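Local coordinates for protein UspA1 (Moraxella catarrhalis, PDB 3NTN) that acts as a trimeric autotransporter adhesin of the outer membrane, whose binding to fibronectin and the receptor CEACAM1 is linked to its mechanosensitive behaviour, at residues V192-N195 / K196-I199; K200-D203 / D204-G207; S114-G118 / H119-G123. All coordinates share one frame; numbering follows the deposited sequence. Where two conformers were deposited one is given.

Contact 1 (V192-N195 / K196-I199); sequences VAQN and KADI
Gln194 folds its amide over the carboxylate of Asp198, one helical turn further on, and the two side chains cross at a slant with their planes 43° apart. NE2 of Gln194 donates to OD1 of Asp198 at 2.9 Å. The acceptor lies almost in the amide plane, yet the N-H arrives 39° above the plane of the carboxylate. The route to this point is a bend: CG of Gln194 leaves the main chain opposite the backbone N, and the turn at chi2 (62°) brings the amide back along the helix.

Asp198 CG, beside its own backbone N, lies close over Gln194 O at 3.2 Å; this is proximity without a bond. What holds the carboxylate is the amide on OD1 and a water on OD2. That water donates to OD2 of Asp198 at 2.7 Å and also to OD1 of Asn195 at 2.8 Å, linking the two side chains around the helix.

On the inner side, Ile199 lays CG1 3.2 Å from Asn195 O and CD1 3.3 Å from the same oxygen. Val192, Asn195 and Ile199 face the axis of the trimeric coiled coil: Val192 and Ile199 meet their equivalents on both other subunits, and Asn195 ND2 makes a weak hydrogen bond to Val192 O of the second subunit. Polar asparagine layers of this kind recur in the stalks of trimeric autotransporter adhesins.

The water ties the outer Asp198 to the amide of the buried Asn195, and the polar network therefore runs from the helix surface to the trimer interface. With an amide N-H on one oxygen of Asp198 and a water on the other, the arrangement would probably favour its charged form.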
# COMPACT_ATOMS: atom_id res chain seq x y z
N VAL B 192 -2.83 -23.45 18.85
CA VAL B 192 -1.53 -24.17 18.85
C VAL B 192 -0.99 -24.34 20.27
O VAL B 192 -0.56 -25.43 20.66
CB VAL B 192 -0.47 -23.47 17.96
CG1 VAL B 192 0.96 -24.10 18.09
CG2 VAL B 192 -0.95 -23.48 16.53
N ALA B 193 -1.00 -23.24 21.03
CA ALA B 193 -0.68 -23.26 22.47
C ALA B 193 -1.54 -24.28 23.28
O ALA B 193 -1.06 -24.96 24.23
CB ALA B 193 -0.88 -21.87 23.00
N GLN B 194 -2.81 -24.38 22.89
CA GLN B 194 -3.70 -25.29 23.57
C GLN B 194 -3.34 -26.72 23.17
O GLN B 194 -3.29 -27.60 24.03
CB GLN B 194 -5.18 -24.97 23.26
CG GLN B 194 -6.21 -25.82 24.04
CD GLN B 194 -6.08 -25.59 25.57
OE1 GLN B 194 -6.30 -24.46 26.05
NE2 GLN B 194 -5.72 -26.67 26.32
N ASN B 195 -3.08 -26.98 21.88
CA ASN B 195 -2.58 -28.28 21.47
C ASN B 195 -1.31 -28.70 22.19
O ASN B 195 -1.13 -29.87 22.51
CB ASN B 195 -2.32 -28.31 19.98
CG ASN B 195 -3.60 -28.44 19.19
OD1 ASN B 195 -4.64 -28.69 19.79
ND2 ASN B 195 -3.55 -28.26 17.86
N LYS B 196 -0.40 -27.74 22.41
CA LYS B 196 0.84 -28.08 23.01
C LYS B 196 0.64 -28.51 24.48
O LYS B 196 1.31 -29.43 24.94
CB LYS B 196 1.78 -26.90 22.92
CG LYS B 196 3.10 -27.10 23.58
CD LYS B 196 4.00 -25.95 23.21
CE LYS B 196 5.18 -25.86 24.16
NZ LYS B 196 6.17 -26.86 23.71
N ALA B 197 -0.27 -27.84 25.20
CA ALA B 197 -0.59 -28.18 26.59
C ALA B 197 -1.30 -29.53 26.68
O ALA B 197 -0.99 -30.33 27.58
CB ALA B 197 -1.48 -27.10 27.20
N ASP B 198 -2.27 -29.75 25.78
CA ASP B 198 -2.96 -31.01 25.70
C ASP B 198 -1.96 -32.12 25.51
O ASP B 198 -2.10 -33.14 26.16
CB ASP B 198 -4.01 -31.02 24.56
CG ASP B 198 -5.19 -30.09 24.83
OD1 ASP B 198 -5.27 -29.52 25.94
OD2 ASP B 198 -6.05 -29.90 23.95
N ILE B 199 -0.95 -31.89 24.66
CA ILE B 199 0.13 -32.90 24.43
C ILE B 199 0.88 -33.23 25.71
O ILE B 199 1.12 -34.41 26.04
CB ILE B 199 1.11 -32.46 23.26
CG1 ILE B 199 0.42 -32.64 21.91
CG2 ILE B 199 2.44 -33.27 23.28
CD1 ILE B 199 0.88 -31.78 20.79
O HOH W 1 -6.23 -30.40 21.26

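Contact 2 (K200-D203 / D204-G207)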
# COMPACT_ATOMS: atom_id res chain seq x y z
N LYS B 200 1.21 -32.19 26.47
CA LYS B 200 1.86 -32.36 27.75
C LYS B 200 0.97 -33.12 28.76
O LYS B 200 1.42 -34.02 29.48
CB LYS B 200 2.27 -30.99 28.27
CG LYS B 200 3.44 -31.03 29.24
CD LYS B 200 3.06 -30.47 30.62
CE LYS B 200 4.23 -30.47 31.59
NZ LYS B 200 4.44 -31.81 32.20
N ASP B 201 -0.32 -32.80 28.80
CA ASP B 201 -1.23 -33.46 29.74
C ASP B 201 -1.28 -34.93 29.40
O ASP B 201 -1.21 -35.79 30.26
CB ASP B 201 -2.64 -32.83 29.70
CG ASP B 201 -2.70 -31.49 30.43
OD1 ASP B 201 -1.87 -31.26 31.31
OD2 ASP B 201 -3.59 -30.66 30.15
N LEU B 202 -1.37 -35.22 28.10
CA LEU B 202 -1.46 -36.59 27.61
C LEU B 202 -0.17 -37.40 27.91
O LEU B 202 -0.22 -38.57 28.31
CB LEU B 202 -1.74 -36.57 26.12
CG LEU B 202 -2.40 -37.85 25.69
CD1 LEU B 202 -3.62 -38.13 26.56
CD2 LEU B 202 -2.73 -37.87 24.24
N ASP B 203 0.97 -36.75 27.72
CA ASP B 203 2.29 -37.29 28.05
C ASP B 203 2.43 -37.67 29.51
O ASP B 203 2.94 -38.74 29.84
CB ASP B 203 3.39 -36.30 27.70
CG ASP B 203 4.74 -36.79 28.11
OD1 ASP B 203 5.27 -37.72 27.49
OD2 ASP B 203 5.29 -36.24 29.10
N ASP B 204 1.96 -36.78 30.40
CA ASP B 204 1.86 -37.11 31.81
C ASP B 204 1.00 -38.37 32.02
O ASP B 204 1.41 -39.27 32.75
CB ASP B 204 1.32 -35.93 32.63
CG ASP B 204 2.33 -34.78 32.74
OD1 ASP B 204 3.50 -34.98 32.38
OD2 ASP B 204 1.96 -33.68 33.16
N GLU B 205 -0.17 -38.42 31.39
CA GLU B 205 -1.02 -39.58 31.53
C GLU B 205 -0.38 -40.88 31.03
O GLU B 205 -0.36 -41.86 31.72
CB GLU B 205 -2.43 -39.36 30.96
CG GLU B 205 -3.45 -40.33 31.58
CD GLU B 205 -4.87 -40.21 31.01
OE1 GLU B 205 -5.12 -39.24 30.23
OE2 GLU B 205 -5.70 -41.11 31.33
N VAL B 206 0.20 -40.87 29.85
CA VAL B 206 0.95 -42.04 29.36
C VAL B 206 2.11 -42.49 30.33
O VAL B 206 2.29 -43.67 30.55
CB VAL B 206 1.47 -41.77 27.93
CG1 VAL B 206 2.36 -42.90 27.42
CG2 VAL B 206 0.29 -41.56 27.01
N GLY B 207 2.89 -41.56 30.86
CA GLY B 207 3.89 -41.92 31.83
C GLY B 207 3.35 -42.65 33.06
O GLY B 207 3.92 -43.68 33.47
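Lys200 and Asp204 form a salt bridge one helical turn apart, with NZ of Lys200 3.3 Å from OD2 of Asp204 through the syn lone pair. The matching bond from Lys200 NZ to Asp204 OD1 is weak, so the ammonium straddles the carboxylate at moderate range. Two bends bring it there: the lysine chain turns at chi2 (-119°) and again near its end at chi4 (-81°), which curls NZ forward along the helix.

Negative charge gathers around this bridge. OD2 of Asp203 lies 3.9 Å from OD1 of Asp204, the two carboxylates turned 49° against each other, and the lysine probably eases that crowding. Beneath, the main chain keeps regular helical bonds, including Val206 N to Leu202 O at 2.8 Å.

Packing along the helix adds to this. Val206 sets CG2 3.3 Å from Leu202 O, while on the flank CD1 of Leu202 passes 4.1 Å from OE1 of Glu205, a methyl beside a carboxylate oxygen, the two side chains at a slant.

All this belongs to helix 182-217, part of the coiled stalk. Leu202 packs on Leu202 of the third subunit and on Asp203 of the second, and Val206 meets Val206 of both, placing these two residues at the trimer axis between the three helices, while the salt bridge lies on the outer, solvent-facing side.

Contact 3 (S114-G118 / H119-G123); sequences SVLLG and HNTAG
The flat peptide carbonyl of Leu117 is met by the hydroxyl of Thr121, which stands above the carbonyl plane: Thr121 OG1 donates to Leu117 O, and their 2.5 Å separation is shorter than usual, its exact length doubtful. Near the turn, the ring of His119 has OD1 of Asn120 over one face, toward its rim; this holds for one of two deposited conformers and is tentative.

Thr121 carries the contact with both its branches. OG1 lies beside its own backbone N (chi1 -72°), which aims the hydroxyl back at the strand, and it also comes within 3.2 Å of Gly118 O. The methyl CG2, opposite the backbone N, also lies over the strand, 3.5 Å from Leu117 O and 3.9 Å from CB of Leu116. Leu116 and Thr121 run past each other in opposite directions, and CD2 of Leu116 reaches on to touch Thr121 O and Gly123 N, each at 3.7 Å. Leucine and threonine thus fill the inside of the bend.

A type II turn from Gly118 to Thr121 reverses the chain, which turns a corner at Gly118. The backbone angles there, phi 92° and psi 170°, would press a CB against the carbonyl O of Leu117, and glycine has none.

Strand 115-117 lies in the parallel sheet of the YadA-like beta-roll head, between strands 99-101 and 153-154. Arg162, further along the same chain, donates from NH2 to His119 O and packs on Thr121. Leu117 points from the other side of the strand into the trimer interior, against Leu117 of both neighbouring subunits.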
# COMPACT_ATOMS: atom_id res chain seq x y z
N SER B 114 5.69 -2.63 -10.71
CA SER B 114 5.98 -2.51 -9.30
C SER B 114 5.36 -1.23 -8.73
O SER B 114 5.27 -0.23 -9.43
CB SER B 114 7.48 -2.45 -9.10
OG SER B 114 8.02 -3.76 -9.28
N VAL B 115 5.07 -1.24 -7.43
CA VAL B 115 4.69 -0.04 -6.71
C VAL B 115 5.71 0.13 -5.58
O VAL B 115 5.98 -0.80 -4.85
CB VAL B 115 3.19 -0.09 -6.22
CG1 VAL B 115 2.76 1.19 -5.48
CG2 VAL B 115 2.24 -0.34 -7.40
N LEU B 116 6.30 1.32 -5.45
CA LEU B 116 7.13 1.65 -4.31
C LEU B 116 6.47 2.76 -3.48
O LEU B 116 6.06 3.81 -4.02
CB LEU B 116 8.51 2.09 -4.78
CG LEU B 116 9.48 1.03 -5.35
CD1 LEU B 116 9.10 0.57 -6.79
CD2 LEU B 116 10.89 1.57 -5.39
N LEU B 117 6.33 2.52 -2.17
CA LEU B 117 5.75 3.52 -1.31
C LEU B 117 6.74 3.93 -0.24
O LEU B 117 7.32 3.08 0.38
CB LEU B 117 4.51 2.96 -0.62
CG LEU B 117 3.34 2.48 -1.53
CD1 LEU B 117 2.30 1.89 -0.66
CD2 LEU B 117 2.76 3.70 -2.35
N GLY B 118 6.91 5.23 0.01
CA GLY B 118 7.75 5.71 1.14
C GLY B 118 9.22 6.00 0.89
O GLY B 118 9.75 5.66 -0.14
N HIS B 119 9.84 6.60 1.90
CA HIS B 119 11.25 6.99 1.92
C HIS B 119 12.18 5.79 2.12
O HIS B 119 11.93 4.93 2.99
CB HIS B 119 11.46 8.03 3.05
CG HIS B 119 12.88 8.45 3.26
ND1 HIS B 119 13.52 8.30 4.47
CD2 HIS B 119 13.77 9.03 2.43
CE1 HIS B 119 14.76 8.76 4.37
NE2 HIS B 119 14.93 9.21 3.14
N ASN B 120 13.25 5.74 1.33
CA ASN B 120 14.21 4.64 1.33
C ASN B 120 13.61 3.31 0.88
O ASN B 120 14.07 2.23 1.24
CB ASN B 120 14.82 4.44 2.72
CG ASN B 120 15.72 5.53 3.12
OD1 ASN B 120 16.30 6.21 2.29
ND2 ASN B 120 15.89 5.69 4.43
N THR B 121 12.56 3.35 0.11
CA THR B 121 11.91 2.12 -0.30
C THR B 121 12.64 1.42 -1.47
O THR B 121 13.02 2.08 -2.42
CB THR B 121 10.42 2.38 -0.56
OG1 THR B 121 9.79 2.59 0.72
CG2 THR B 121 9.74 1.19 -1.23
N ALA B 122 12.85 0.11 -1.38
CA ALA B 122 13.42 -0.63 -2.52
C ALA B 122 12.45 -1.56 -3.26
O ALA B 122 11.59 -2.21 -2.65
CB ALA B 122 14.69 -1.41 -2.09
N GLY B 123 12.60 -1.60 -4.60
CA GLY B 123 11.91 -2.54 -5.48
C GLY B 123 12.45 -3.94 -5.26
O GLY B 123 13.63 -4.13 -4.88

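In the fold
Contacts 1 and 2 are successive lengths of helix 182-217, their centres 12 Å apart, and together continue one trimeric coiled-coil core down the stalk. Contact 3 belongs to the head instead: its centre is 41 Å from that of contact 1 and 52 Å from that of contact 2, with nearest atoms about 31 and 43 Å away, so none of its atoms touch either. What unites all three is the threefold assembly, since each presents aliphatic side chains to the other subunits, first across the beta-roll and then across the helices. The nickel ion, bound by His216 and His220, lies further along toward the C-terminus, beyond contact 2.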